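Local coordinates for protein glucose-6-phosphate dehydrogenase (Trypanosoma cruzi, PDB 5AQ1) that catalyses the NADP-dependent oxidation of glucose 6-phosphate to 6-phosphoglucono-1,5-lactone, the first step of the pentose phosphate pathway, at residues Leu33-Ser41 with Leu62-Ala72; Tyr115-Asn125 with Gly157-Met167. All blocks are in the same frame, centred on the assembly; numbering follows the deposited sequence.

Interaction 1: residues Leu33-Ser41 with Leu62-Ala72. With NDP (NADPH dihydro-nicotinamide-adenine-dinucleotide phosphate), chain G.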
loop_
_atom_site.group_PDB
_atom_site.type_symbol
_atom_site.label_atom_id
_atom_site.label_comp_id
_atom_site.label_asym_id
_atom_site.label_seq_id
_atom_site.Cartn_x
_atom_site.Cartn_y
_atom_site.Cartn_z
ATOM N N LEU B 33 12.252 7.394 50.723
ATOM C CA LEU B 33 12.099 6.225 49.859
ATOM C C LEU B 33 12.646 4.988 50.558
ATOM O O LEU B 33 13.817 4.951 50.937
ATOM C CB LEU B 33 12.838 6.429 48.534
ATOM C CG LEU B 33 12.793 5.262 47.536
ATOM C CD1 LEU B 33 11.364 4.846 47.217
ATOM C CD2 LEU B 33 13.530 5.627 46.261
ATOM N N THR B 34 11.795 3.982 50.726
ATOM C CA THR B 34 12.196 2.713 51.311
ATOM C C THR B 34 11.909 1.584 50.321
ATOM O O THR B 34 10.771 1.403 49.891
ATOM C CB THR B 34 11.461 2.445 52.640
ATOM O OG1 THR B 34 11.590 3.583 53.503
ATOM C CG2 THR B 34 12.037 1.224 53.342
ATOM N N ILE B 35 12.956 0.840 49.962
ATOM C CA ILE B 35 12.847 -0.314 49.073
ATOM C C ILE B 35 13.051 -1.589 49.890
ATOM O O ILE B 35 14.158 -1.862 50.356
ATOM C CB ILE B 35 13.887 -0.245 47.937
ATOM C CG1 ILE B 35 13.674 1.029 47.116
ATOM C CG2 ILE B 35 13.797 -1.482 47.046
ATOM C CD1 ILE B 35 14.753 1.303 46.090
ATOM N N VAL B 36 11.983 -2.364 50.064
ATOM C CA VAL B 36 12.036 -3.588 50.862
ATOM C C VAL B 36 12.152 -4.809 49.952
ATOM O O VAL B 36 11.238 -5.107 49.180
ATOM C CB VAL B 36 10.789 -3.738 51.759
ATOM C CG1 VAL B 36 10.951 -4.919 52.703
ATOM C CG2 VAL B 36 10.542 -2.461 52.549
ATOM N N VAL B 37 13.281 -5.508 50.049
ATOM C CA VAL B 37 13.514 -6.729 49.290
ATOM C C VAL B 37 13.151 -7.928 50.160
ATOM O O VAL B 37 13.936 -8.346 51.014
ATOM C CB VAL B 37 14.988 -6.843 48.843
ATOM C CG1 VAL B 37 15.192 -8.074 47.966
ATOM C CG2 VAL B 37 15.422 -5.582 48.106
ATOM N N LEU B 38 11.958 -8.474 49.944
ATOM C CA LEU B 38 11.522 -9.669 50.661
ATOM C C LEU B 38 12.094 -10.916 49.983
ATOM O O LEU B 38 11.995 -11.073 48.765
ATOM C CB LEU B 38 9.999 -9.743 50.719
ATOM C CG LEU B 38 9.333 -8.705 51.626
ATOM C CD1 LEU B 38 8.995 -7.415 50.899
ATOM C CD2 LEU B 38 8.084 -9.287 52.276
ATOM N N GLY B 39 12.685 -11.801 50.781
ATOM C CA GLY B 39 13.445 -12.934 50.259
ATOM C C GLY B 39 14.853 -12.508 49.886
ATOM O O GLY B 39 15.422 -13.009 48.919
ATOM N N ALA B 40 15.415 -11.591 50.676
ATOM C CA ALA B 40 16.726 -10.998 50.401
ATOM C C ALA B 40 17.875 -12.003 50.494
ATOM O O ALA B 40 18.955 -11.764 49.948
ATOM C CB ALA B 40 16.982 -9.829 51.344
ATOM N N SER B 41 17.640 -13.118 51.184
ATOM C CA SER B 41 18.610 -14.207 51.279
ATOM C C SER B 41 18.618 -15.129 50.047
ATOM O O SER B 41 19.352 -16.114 50.018
ATOM C CB SER B 41 18.303 -15.039 52.523
ATOM O OG SER B 41 16.984 -15.555 52.461
ATOM N N LEU B 62 18.957 6.606 42.216
ATOM C CA LEU B 62 18.336 6.513 43.534
ATOM C C LEU B 62 18.761 7.713 44.363
ATOM O O LEU B 62 19.856 8.241 44.154
ATOM C CB LEU B 62 18.786 5.247 44.258
ATOM C CG LEU B 62 18.357 3.905 43.675
ATOM C CD1 LEU B 62 18.929 2.777 44.519
ATOM C CD2 LEU B 62 16.841 3.806 43.599
ATOM N N PRO B 63 17.910 8.148 45.311
ATOM C CA PRO B 63 18.358 9.189 46.235
ATOM C C PRO B 63 19.537 8.703 47.077
ATOM O O PRO B 63 19.599 7.525 47.427
ATOM C CB PRO B 63 17.129 9.447 47.120
ATOM C CG PRO B 63 15.973 8.867 46.386
ATOM C CD PRO B 63 16.520 7.733 45.577
ATOM N N ARG B 64 20.468 9.603 47.379
ATOM C CA ARG B 64 21.624 9.266 48.214
ATOM C C ARG B 64 21.211 8.745 49.596
ATOM O O ARG B 64 21.877 7.869 50.150
ATOM C CB ARG B 64 22.577 10.459 48.320
ATOM C CG ARG B 64 23.439 10.645 47.063
ATOM C CD ARG B 64 23.375 12.055 46.515
ATOM N NE ARG B 64 24.434 12.311 45.544
ATOM C CZ ARG B 64 24.609 13.472 44.915
ATOM N NH1 ARG B 64 23.790 14.496 45.140
ATOM N NH2 ARG B 64 25.606 13.609 44.050
ATOM N N ASP B 65 20.089 9.244 50.117
ATOM C CA ASP B 65 19.568 8.812 51.422
ATOM C C ASP B 65 18.440 7.764 51.330
ATOM O O ASP B 65 17.597 7.674 52.226
ATOM C CB ASP B 65 19.120 10.028 52.254
ATOM C CG ASP B 65 18.011 10.839 51.588
ATOM O OD1 ASP B 65 17.628 10.546 50.433
ATOM O OD2 ASP B 65 17.525 11.789 52.234
ATOM N N VAL B 66 18.442 6.962 50.268
ATOM C CA VAL B 66 17.509 5.844 50.144
ATOM C C VAL B 66 17.775 4.794 51.221
ATOM O O VAL B 66 18.902 4.649 51.692
ATOM C CB VAL B 66 17.605 5.171 48.751
ATOM C CG1 VAL B 66 18.920 4.412 48.583
ATOM C CG2 VAL B 66 16.426 4.233 48.513
ATOM N N ASN B 67 16.731 4.068 51.603
ATOM C CA ASN B 67 16.864 2.948 52.525
ATOM C C ASN B 67 16.464 1.647 51.855
ATOM O O ASN B 67 15.350 1.517 51.355
ATOM C CB ASN B 67 16.006 3.181 53.760
ATOM C CG ASN B 67 16.668 4.114 54.752
ATOM O OD1 ASN B 67 16.207 5.230 54.973
ATOM N ND2 ASN B 67 17.766 3.661 55.350
ATOM N N ILE B 68 17.386 0.691 51.844
ATOM C CA ILE B 68 17.139 -0.623 51.276
ATOM C C ILE B 68 17.113 -1.613 52.430
ATOM O O ILE B 68 18.102 -1.765 53.148
ATOM C CB ILE B 68 18.224 -1.002 50.250
ATOM C CG1 ILE B 68 18.244 0.024 49.111
ATOM C CG2 ILE B 68 17.977 -2.399 49.693
ATOM C CD1 ILE B 68 19.511 0.009 48.287
ATOM N N LEU B 69 15.974 -2.278 52.603
ATOM C CA LEU B 69 15.760 -3.180 53.731
ATOM C C LEU B 69 15.517 -4.606 53.250
ATOM O O LEU B 69 14.518 -4.886 52.590
ATOM C CB LEU B 69 14.579 -2.680 54.569
ATOM C CG LEU B 69 14.004 -3.553 55.693
ATOM C CD1 LEU B 69 15.052 -3.870 56.746
ATOM C CD2 LEU B 69 12.795 -2.876 56.327
ATOM N N GLY B 70 16.446 -5.500 53.575
ATOM C CA GLY B 70 16.275 -6.918 53.302
ATOM C C GLY B 70 15.375 -7.545 54.346
ATOM O O GLY B 70 15.438 -7.179 55.520
ATOM N N TYR B 71 14.544 -8.491 53.917
ATOM C CA TYR B 71 13.615 -9.180 54.810
ATOM C C TYR B 71 13.493 -10.653 54.429
ATOM O O TYR B 71 13.160 -10.976 53.295
ATOM C CB TYR B 71 12.244 -8.507 54.748
ATOM C CG TYR B 71 11.223 -9.082 55.704
ATOM C CD1 TYR B 71 10.461 -10.195 55.354
ATOM C CD2 TYR B 71 11.008 -8.505 56.955
ATOM C CE1 TYR B 71 9.526 -10.722 56.226
ATOM C CE2 TYR B 71 10.072 -9.024 57.830
ATOM C CZ TYR B 71 9.334 -10.131 57.460
ATOM O OH TYR B 71 8.401 -10.654 58.322
ATOM N N ALA B 72 13.767 -11.538 55.382
ATOM C CA ALA B 72 13.637 -12.982 55.173
ATOM C C ALA B 72 13.672 -13.734 56.506
ATOM O O ALA B 72 13.949 -13.146 57.550
ATOM C CB ALA B 72 14.736 -13.488 54.248
HETATM P PA NDP G . 14.682 -19.020 46.037
HETATM O O1A NDP G . 14.353 -20.490 45.926
HETATM O O2A NDP G . 16.134 -18.576 46.052
HETATM O O5B NDP G . 13.907 -18.465 47.329
HETATM C C5B NDP G . 14.014 -17.090 47.683
HETATM C C4B NDP G . 14.032 -16.928 49.197
HETATM O O4B NDP G . 12.723 -17.227 49.693
HETATM C C3B NDP G . 15.003 -17.852 49.929
HETATM O O3B NDP G . 16.264 -17.236 50.214
HETATM C C2B NDP G . 14.271 -18.189 51.207
HETATM O O2B NDP G . 14.610 -17.247 52.219
HETATM C C1B NDP G . 12.799 -18.048 50.862
HETATM N N9A NDP G . 12.198 -19.389 50.643
HETATM C C8A NDP G . 12.657 -20.372 49.833
HETATM N N7A NDP G . 11.852 -21.463 49.894
HETATM C C5A NDP G . 10.859 -21.181 50.757
HETATM C C6A NDP G . 9.669 -21.881 51.288
HETATM N N6A NDP G . 9.384 -23.143 50.885
HETATM N N1A NDP G . 8.884 -21.221 52.179
HETATM C C2A NDP G . 9.158 -19.965 52.587
HETATM N N3A NDP G . 10.226 -19.274 52.141
HETATM C C4A NDP G . 11.092 -19.815 51.248
HETATM O O3 NDP G . 13.876 -18.208 44.901
HETATM P PN NDP G . 14.602 -17.331 43.759
HETATM O O1N NDP G . 15.379 -16.194 44.376
HETATM O O2N NDP G . 15.297 -18.281 42.809
HETATM O O5D NDP G . 13.331 -16.700 43.003
HETATM C C5D NDP G . 12.463 -15.762 43.639
HETATM C C4D NDP G . 11.255 -15.508 42.745
HETATM O O4D NDP G . 11.679 -14.971 41.487
HETATM C C3D NDP G . 10.508 -16.795 42.443
HETATM O O3D NDP G . 9.096 -16.566 42.471
HETATM C C2D NDP G . 10.962 -17.181 41.049
HETATM O O2D NDP G . 9.967 -17.947 40.354
HETATM C C1D NDP G . 11.265 -15.825 40.412
HETATM N N1N NDP G . 12.272 -15.938 39.345
HETATM C C2N NDP G . 13.579 -16.022 39.643
HETATM C C3N NDP G . 14.551 -16.139 38.653
HETATM C C7N NDP G . 16.007 -16.226 39.013
HETATM O O7N NDP G . 16.824 -15.709 38.266
HETATM N N7N NDP G . 16.394 -16.862 40.122
HETATM C C4N NDP G . 14.165 -16.172 37.193
HETATM C C5N NDP G . 12.722 -16.075 37.007
HETATM C C6N NDP G . 11.844 -15.960 38.077
HETATM P P2B NDP G . 14.458 -17.547 53.793
HETATM O O1X NDP G . 14.469 -19.050 53.937
HETATM O O2X NDP G . 15.688 -16.869 54.352
HETATM O O3X NDP G . 13.141 -16.910 54.178
HETATM O O HOH W 1 13.846 5.602 53.791
#

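Interaction 2: residues Tyr115-Asn125 with Gly157-Met167. With NDP (NADPH dihydro-nicotinamide-adenine-dinucleotide phosphate), chain G.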
loop_
_atom_site.group_PDB
_atom_site.type_symbol
_atom_site.label_atom_id
_atom_site.label_comp_id
_atom_site.label_asym_id
_atom_site.label_seq_id
_atom_site.Cartn_x
_atom_site.Cartn_y
_atom_site.Cartn_z
ATOM N N TYR B 115 6.801 -14.998 56.753
ATOM C CA TYR B 115 6.024 -14.522 55.610
ATOM C C TYR B 115 4.509 -14.647 55.821
ATOM O O TYR B 115 3.731 -14.376 54.900
ATOM C CB TYR B 115 6.432 -15.298 54.351
ATOM C CG TYR B 115 7.901 -15.184 53.995
ATOM C CD1 TYR B 115 8.503 -13.941 53.816
ATOM C CD2 TYR B 115 8.687 -16.324 53.826
ATOM C CE1 TYR B 115 9.845 -13.837 53.492
ATOM C CE2 TYR B 115 10.028 -16.228 53.500
ATOM C CZ TYR B 115 10.601 -14.984 53.336
ATOM O OH TYR B 115 11.932 -14.896 53.011
ATOM N N ASP B 116 4.091 -15.054 57.020
ATOM C CA ASP B 116 2.667 -15.284 57.313
ATOM C C ASP B 116 2.142 -14.585 58.582
ATOM O O ASP B 116 0.986 -14.164 58.613
ATOM C CB ASP B 116 2.372 -16.793 57.380
ATOM C CG ASP B 116 3.244 -17.527 58.395
ATOM O OD1 ASP B 116 4.223 -16.938 58.899
ATOM O OD2 ASP B 116 2.954 -18.704 58.690
ATOM N N ARG B 117 2.975 -14.459 59.615
ATOM C CA ARG B 117 2.549 -13.880 60.899
ATOM C C ARG B 117 2.403 -12.357 60.858
ATOM O O ARG B 117 3.332 -11.650 60.470
ATOM C CB ARG B 117 3.537 -14.253 62.004
ATOM C CG ARG B 117 3.512 -15.717 62.394
ATOM C CD ARG B 117 4.654 -16.047 63.334
ATOM N NE ARG B 117 4.320 -15.671 64.708
ATOM C CZ ARG B 117 4.813 -14.634 65.395
ATOM N NH1 ARG B 117 5.718 -13.802 64.878
ATOM N NH2 ARG B 117 4.394 -14.427 66.639
ATOM N N ASP B 118 1.240 -11.865 61.286
ATOM C CA ASP B 118 0.948 -10.424 61.304
ATOM C C ASP B 118 1.871 -9.639 62.234
ATOM O O ASP B 118 2.114 -8.454 62.009
ATOM C CB ASP B 118 -0.509 -10.169 61.715
ATOM C CG ASP B 118 -1.506 -10.493 60.609
ATOM O OD1 ASP B 118 -1.142 -10.463 59.411
ATOM O OD2 ASP B 118 -2.674 -10.768 60.951
ATOM N N GLU B 119 2.378 -10.298 63.274
ATOM C CA GLU B 119 3.307 -9.671 64.218
ATOM C C GLU B 119 4.587 -9.227 63.513
ATOM O O GLU B 119 5.163 -8.195 63.851
ATOM C CB GLU B 119 3.666 -10.628 65.362
ATOM C CG GLU B 119 2.516 -10.975 66.300
ATOM C CD GLU B 119 1.626 -12.105 65.797
ATOM O OE1 GLU B 119 1.956 -12.737 64.764
ATOM O OE2 GLU B 119 0.584 -12.364 66.441
ATOM N N ASP B 120 5.020 -10.014 62.534
ATOM C CA ASP B 120 6.245 -9.728 61.792
ATOM C C ASP B 120 6.067 -8.616 60.753
ATOM O O ASP B 120 7.005 -7.861 60.484
ATOM C CB ASP B 120 6.769 -11.003 61.126
ATOM C CG ASP B 120 7.221 -12.043 62.135
ATOM O OD1 ASP B 120 7.826 -11.664 63.161
ATOM O OD2 ASP B 120 6.984 -13.246 61.897
ATOM N N PHE B 121 4.873 -8.513 60.174
ATOM C CA PHE B 121 4.559 -7.412 59.264
ATOM C C PHE B 121 4.356 -6.097 60.018
ATOM O O PHE B 121 4.572 -5.019 59.463
ATOM C CB PHE B 121 3.335 -7.742 58.405
ATOM C CG PHE B 121 3.583 -8.844 57.416
ATOM C CD1 PHE B 121 4.302 -8.600 56.254
ATOM C CD2 PHE B 121 3.122 -10.130 57.656
ATOM C CE1 PHE B 121 4.545 -9.614 55.343
ATOM C CE2 PHE B 121 3.363 -11.149 56.749
ATOM C CZ PHE B 121 4.075 -10.889 55.591
ATOM N N ALA B 122 3.941 -6.192 61.277
ATOM C CA ALA B 122 3.906 -5.034 62.164
ATOM C C ALA B 122 5.329 -4.569 62.490
ATOM O O ALA B 122 5.607 -3.371 62.485
ATOM C CB ALA B 122 3.151 -5.362 63.443
ATOM N N ARG B 123 6.220 -5.519 62.777
ATOM C CA ARG B 123 7.636 -5.209 62.996
ATOM C C ARG B 123 8.252 -4.563 61.759
ATOM O O ARG B 123 8.999 -3.587 61.871
ATOM C CB ARG B 123 8.427 -6.469 63.369
ATOM C CG ARG B 123 8.214 -6.940 64.796
ATOM C CD ARG B 123 8.834 -8.307 65.060
ATOM N NE ARG B 123 10.271 -8.340 64.771
ATOM C CZ ARG B 123 10.853 -9.015 63.774
ATOM N NH1 ARG B 123 10.144 -9.757 62.922
ATOM N NH2 ARG B 123 12.171 -8.953 63.626
ATOM N N LEU B 124 7.942 -5.120 60.587
ATOM C CA LEU B 124 8.419 -4.581 59.308
ATOM C C LEU B 124 7.979 -3.131 59.122
ATOM O O LEU B 124 8.787 -2.269 58.775
ATOM C CB LEU B 124 7.906 -5.435 58.142
ATOM C CG LEU B 124 8.220 -4.977 56.708
ATOM C CD1 LEU B 124 9.715 -4.807 56.483
ATOM C CD2 LEU B 124 7.641 -5.955 55.697
ATOM N N ASN B 125 6.695 -2.877 59.362
ATOM C CA ASN B 125 6.139 -1.530 59.278
ATOM C C ASN B 125 6.891 -0.539 60.168
ATOM O O ASN B 125 7.201 0.577 59.750
ATOM C CB ASN B 125 4.661 -1.559 59.664
ATOM C CG ASN B 125 3.981 -0.215 59.487
ATOM O OD1 ASN B 125 3.783 0.246 58.368
ATOM N ND2 ASN B 125 3.612 0.416 60.594
ATOM N N GLY B 157 0.009 -15.051 50.973
ATOM C CA GLY B 157 0.172 -14.764 52.401
ATOM C C GLY B 157 0.965 -13.497 52.668
ATOM O O GLY B 157 0.625 -12.722 53.563
ATOM N N VAL B 158 2.014 -13.279 51.879
ATOM C CA VAL B 158 2.843 -12.080 52.003
ATOM C C VAL B 158 2.085 -10.843 51.548
ATOM O O VAL B 158 2.182 -9.791 52.176
ATOM C CB VAL B 158 4.150 -12.208 51.197
ATOM C CG1 VAL B 158 4.908 -10.888 51.166
ATOM C CG2 VAL B 158 5.026 -13.286 51.806
ATOM N N CYS B 159 1.341 -10.970 50.454
ATOM C CA CYS B 159 0.502 -9.881 49.967
ATOM C C CYS B 159 -0.567 -9.489 50.996
ATOM O O CYS B 159 -0.847 -8.307 51.182
ATOM C CB CYS B 159 -0.153 -10.263 48.636
ATOM S SG CYS B 159 1.006 -10.394 47.249
ATOM N N ARG B 160 -1.148 -10.479 51.672
ATOM C CA ARG B 160 -2.155 -10.214 52.702
ATOM C C ARG B 160 -1.564 -9.504 53.917
ATOM O O ARG B 160 -2.164 -8.572 54.442
ATOM C CB ARG B 160 -2.850 -11.509 53.137
ATOM C CG ARG B 160 -3.905 -11.973 52.150
ATOM C CD ARG B 160 -4.564 -13.277 52.566
ATOM N NE ARG B 160 -5.437 -13.769 51.499
ATOM C CZ ARG B 160 -5.899 -15.014 51.392
ATOM N NH1 ARG B 160 -5.586 -15.941 52.294
ATOM N NH2 ARG B 160 -6.682 -15.336 50.366
ATOM N N GLY B 161 -0.392 -9.954 54.358
ATOM C CA GLY B 161 0.304 -9.342 55.490
ATOM C C GLY B 161 0.708 -7.904 55.223
ATOM O O GLY B 161 0.524 -7.035 56.075
ATOM N N LEU B 162 1.259 -7.655 54.036
ATOM C CA LEU B 162 1.659 -6.307 53.628
ATOM C C LEU B 162 0.455 -5.375 53.527
ATOM O O LEU B 162 0.494 -4.254 54.030
ATOM C CB LEU B 162 2.391 -6.337 52.278
ATOM C CG LEU B 162 3.812 -6.903 52.273
ATOM C CD1 LEU B 162 4.303 -7.064 50.847
ATOM C CD2 LEU B 162 4.757 -6.021 53.078
ATOM N N SER B 163 -0.601 -5.847 52.868
ATOM C CA SER B 163 -1.831 -5.071 52.694
ATOM C C SER B 163 -2.447 -4.710 54.038
ATOM O O SER B 163 -2.883 -3.581 54.248
ATOM C CB SER B 163 -2.845 -5.860 51.863
ATOM O OG SER B 163 -3.984 -5.074 51.566
ATOM N N LYS B 164 -2.458 -5.677 54.946
ATOM C CA LYS B 164 -3.105 -5.520 56.238
ATOM C C LYS B 164 -2.326 -4.601 57.179
ATOM O O LYS B 164 -2.930 -3.784 57.873
ATOM C CB LYS B 164 -3.303 -6.896 56.888
ATOM C CG LYS B 164 -4.124 -6.894 58.170
ATOM C CD LYS B 164 -4.003 -8.221 58.907
ATOM C CE LYS B 164 -4.657 -8.167 60.282
ATOM N NZ LYS B 164 -6.138 -8.319 60.218
ATOM N N GLY B 165 -0.998 -4.732 57.212
ATOM C CA GLY B 165 -0.202 -4.096 58.269
ATOM C C GLY B 165 1.083 -3.366 57.910
ATOM O O GLY B 165 1.855 -3.032 58.807
ATOM N N ALA B 166 1.320 -3.097 56.628
ATOM C CA ALA B 166 2.535 -2.379 56.222
ATOM C C ALA B 166 2.316 -1.399 55.064
ATOM O O ALA B 166 3.239 -1.117 54.299
ATOM C CB ALA B 166 3.635 -3.374 55.878
ATOM N N MET B 167 1.104 -0.864 54.953
ATOM C CA MET B 167 0.786 0.115 53.919
ATOM C C MET B 167 0.964 1.528 54.453
ATOM O O MET B 167 0.594 1.834 55.589
ATOM C CB MET B 167 -0.655 -0.055 53.434
ATOM C CG MET B 167 -0.950 -1.396 52.786
ATOM S SD MET B 167 -0.139 -1.606 51.189
ATOM C CE MET B 167 -1.188 -0.606 50.141
HETATM P PA NDP G . 14.682 -19.020 46.037
HETATM O O1A NDP G . 14.353 -20.490 45.926
HETATM O O2A NDP G . 16.134 -18.576 46.052
HETATM O O5B NDP G . 13.907 -18.465 47.329
HETATM C C5B NDP G . 14.014 -17.090 47.683
HETATM C C4B NDP G . 14.032 -16.928 49.197
HETATM O O4B NDP G . 12.723 -17.227 49.693
HETATM C C3B NDP G . 15.003 -17.852 49.929
HETATM O O3B NDP G . 16.264 -17.236 50.214
HETATM C C2B NDP G . 14.271 -18.189 51.207
HETATM O O2B NDP G . 14.610 -17.247 52.219
HETATM C C1B NDP G . 12.799 -18.048 50.862
HETATM N N9A NDP G . 12.198 -19.389 50.643
HETATM C C8A NDP G . 12.657 -20.372 49.833
HETATM N N7A NDP G . 11.852 -21.463 49.894
HETATM C C5A NDP G . 10.859 -21.181 50.757
HETATM C C6A NDP G . 9.669 -21.881 51.288
HETATM N N6A NDP G . 9.384 -23.143 50.885
HETATM N N1A NDP G . 8.884 -21.221 52.179
HETATM C C2A NDP G . 9.158 -19.965 52.587
HETATM N N3A NDP G . 10.226 -19.274 52.141
HETATM C C4A NDP G . 11.092 -19.815 51.248
HETATM O O3 NDP G . 13.876 -18.208 44.901
HETATM P PN NDP G . 14.602 -17.331 43.759
HETATM O O1N NDP G . 15.379 -16.194 44.376
HETATM O O2N NDP G . 15.297 -18.281 42.809
HETATM O O5D NDP G . 13.331 -16.700 43.003
HETATM C C5D NDP G . 12.463 -15.762 43.639
HETATM C C4D NDP G . 11.255 -15.508 42.745
HETATM O O4D NDP G . 11.679 -14.971 41.487
HETATM C C3D NDP G . 10.508 -16.795 42.443
HETATM O O3D NDP G . 9.096 -16.566 42.471
HETATM C C2D NDP G . 10.962 -17.181 41.049
HETATM O O2D NDP G . 9.967 -17.947 40.354
HETATM C C1D NDP G . 11.265 -15.825 40.412
HETATM N N1N NDP G . 12.272 -15.938 39.345
HETATM C C2N NDP G . 13.579 -16.022 39.643
HETATM C C3N NDP G . 14.551 -16.139 38.653
HETATM C C7N NDP G . 16.007 -16.226 39.013
HETATM O O7N NDP G . 16.824 -15.709 38.266
HETATM N N7N NDP G . 16.394 -16.862 40.122
HETATM C C4N NDP G . 14.165 -16.172 37.193
HETATM C C5N NDP G . 12.722 -16.075 37.007
HETATM C C6N NDP G . 11.844 -15.960 38.077
HETATM P P2B NDP G . 14.458 -17.547 53.793
HETATM O O1X NDP G . 14.469 -19.050 53.937
HETATM O O2X NDP G . 15.688 -16.869 54.352
HETATM O O3X NDP G . 13.141 -16.910 54.178
HETATM O O HOH W 2 -0.485 -7.630 58.653
#

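Interaction 1: residues Leu33-Ser41 with Leu62-Ala72
The ring of Y71 is met obliquely by L38, whose CD2 lies 4.0 Å from Y71 CD1; the two side chains share one face of a parallel sheet. A first torsion of -176° turns Y71 CG away from its backbone N and carries the ring out beside L38, and its OH is hydrogen-bonded to S114 O. The flat amide of N67 sits on the same face as Y71, as do T34, V36 and L69, and its OD1 takes part in a water bridge: one water donates to N67 OD1 and L33 O and accepts from T34 OG1. I35, V37 and I68 fill the other face, which helix 43-58 covers. Strands 33-38 and 67-72 are the first and second of a Rossmann-type dinucleotide-binding fold, joined by that helix in a beta-alpha-beta unit. Their backbones alternate as donors and acceptors, from N67 N to L33 O through to G39 N on Y71 O at 2.7 Å. At the N-terminal end, the L33 side chain crosses that of P63 at about a right angle, L33 CD2 lying 3.7 Å from P63 CD, and runs side by side with V66. I35 CD1 reaches L62 CD2 at 4.1 Å. At the C-terminal end, A40 CB rests on G70 CA at 3.6 Å. S41 OG, turned between its backbone N and carbonyl carbon (chi1 58°), donates to NADPH O2X and accepts from NADPH O3B. A72 CB lies 3.5 Å from NADPH O2X. A single hydroxyl thus grips both the ribose and its 2'-phosphate, with an apolar methyl alongside: the loop after strand 33-38 and residue A72 meet the group that distinguishes NADPH from NADH.

Interaction 2: residues Tyr115-Asn125 with Gly157-Met167
F121 lays one ring face on G161 in the helix-helix packing of 118-134 against 155-165 within the Rossmann-type domain. G161 CA stands 3.7 Å from the centroid of the F121 ring and 14° off its normal, a CH-pi contact, and L162 N lies over the same face nearer the rim. With no side chain on G161 between them, the ring lies directly on the helix backbone. The axes of 118-125 and 157-165 come within 9.1 Å and cross at -54°. Beside the ring, L162 CD2 touches F121 CD1 and also L124 CD2, the two leucines crossing at a slant; L162 continues onto F146 and L148 of strand 143-148. Before the first helix, Y115 and V158 point the same way, side by side, with Y115 CB 3.5 Å from V158 CG2. On the outer side D118 and K164 cross at about a right angle. Here the lysine's aliphatic chain does the touching, K164 CE lying 3.3 Å from D118 OD2, while the bend at its last torsion (chi4 80°) leaves K164 NZ 4.3 Å from D118 OD2, beyond a salt bridge. One water donates to both D118 OD1 and G161 O, linking the helices. N125 meets residues 165-166, N125 CB lying 3.3 Å from G165 O, while its OD1 accepts from R144 NH1. The Y115 ring leads away to the cofactor: Y115 OH donates to NADPH O3X, a 2'-phosphate oxygen near the ring plane, at 2.6 Å.

How the interactions relate
From the N terminus, strand 33-38 leads through helix 43-58 into strand 67-72, and interaction 1 closes this first beta-alpha-beta loop. The chain then passes strand 108-112 at the edge of the parallel sheet before entering 115-125. Interaction 2 closes a second loop, by way of strand 143-148, when helix 155-165 returns against helix 118-134. The loops are in series and neither nest nor cross. Interaction 1 joins neighbouring strands inside the sheet, whereas interaction 2 pairs helices over one of its faces. They meet where L69 CD2 packs on L124 CD1 at 3.6 Å, and their S41 and Y115 hold the same NADPH 2'-phosphate.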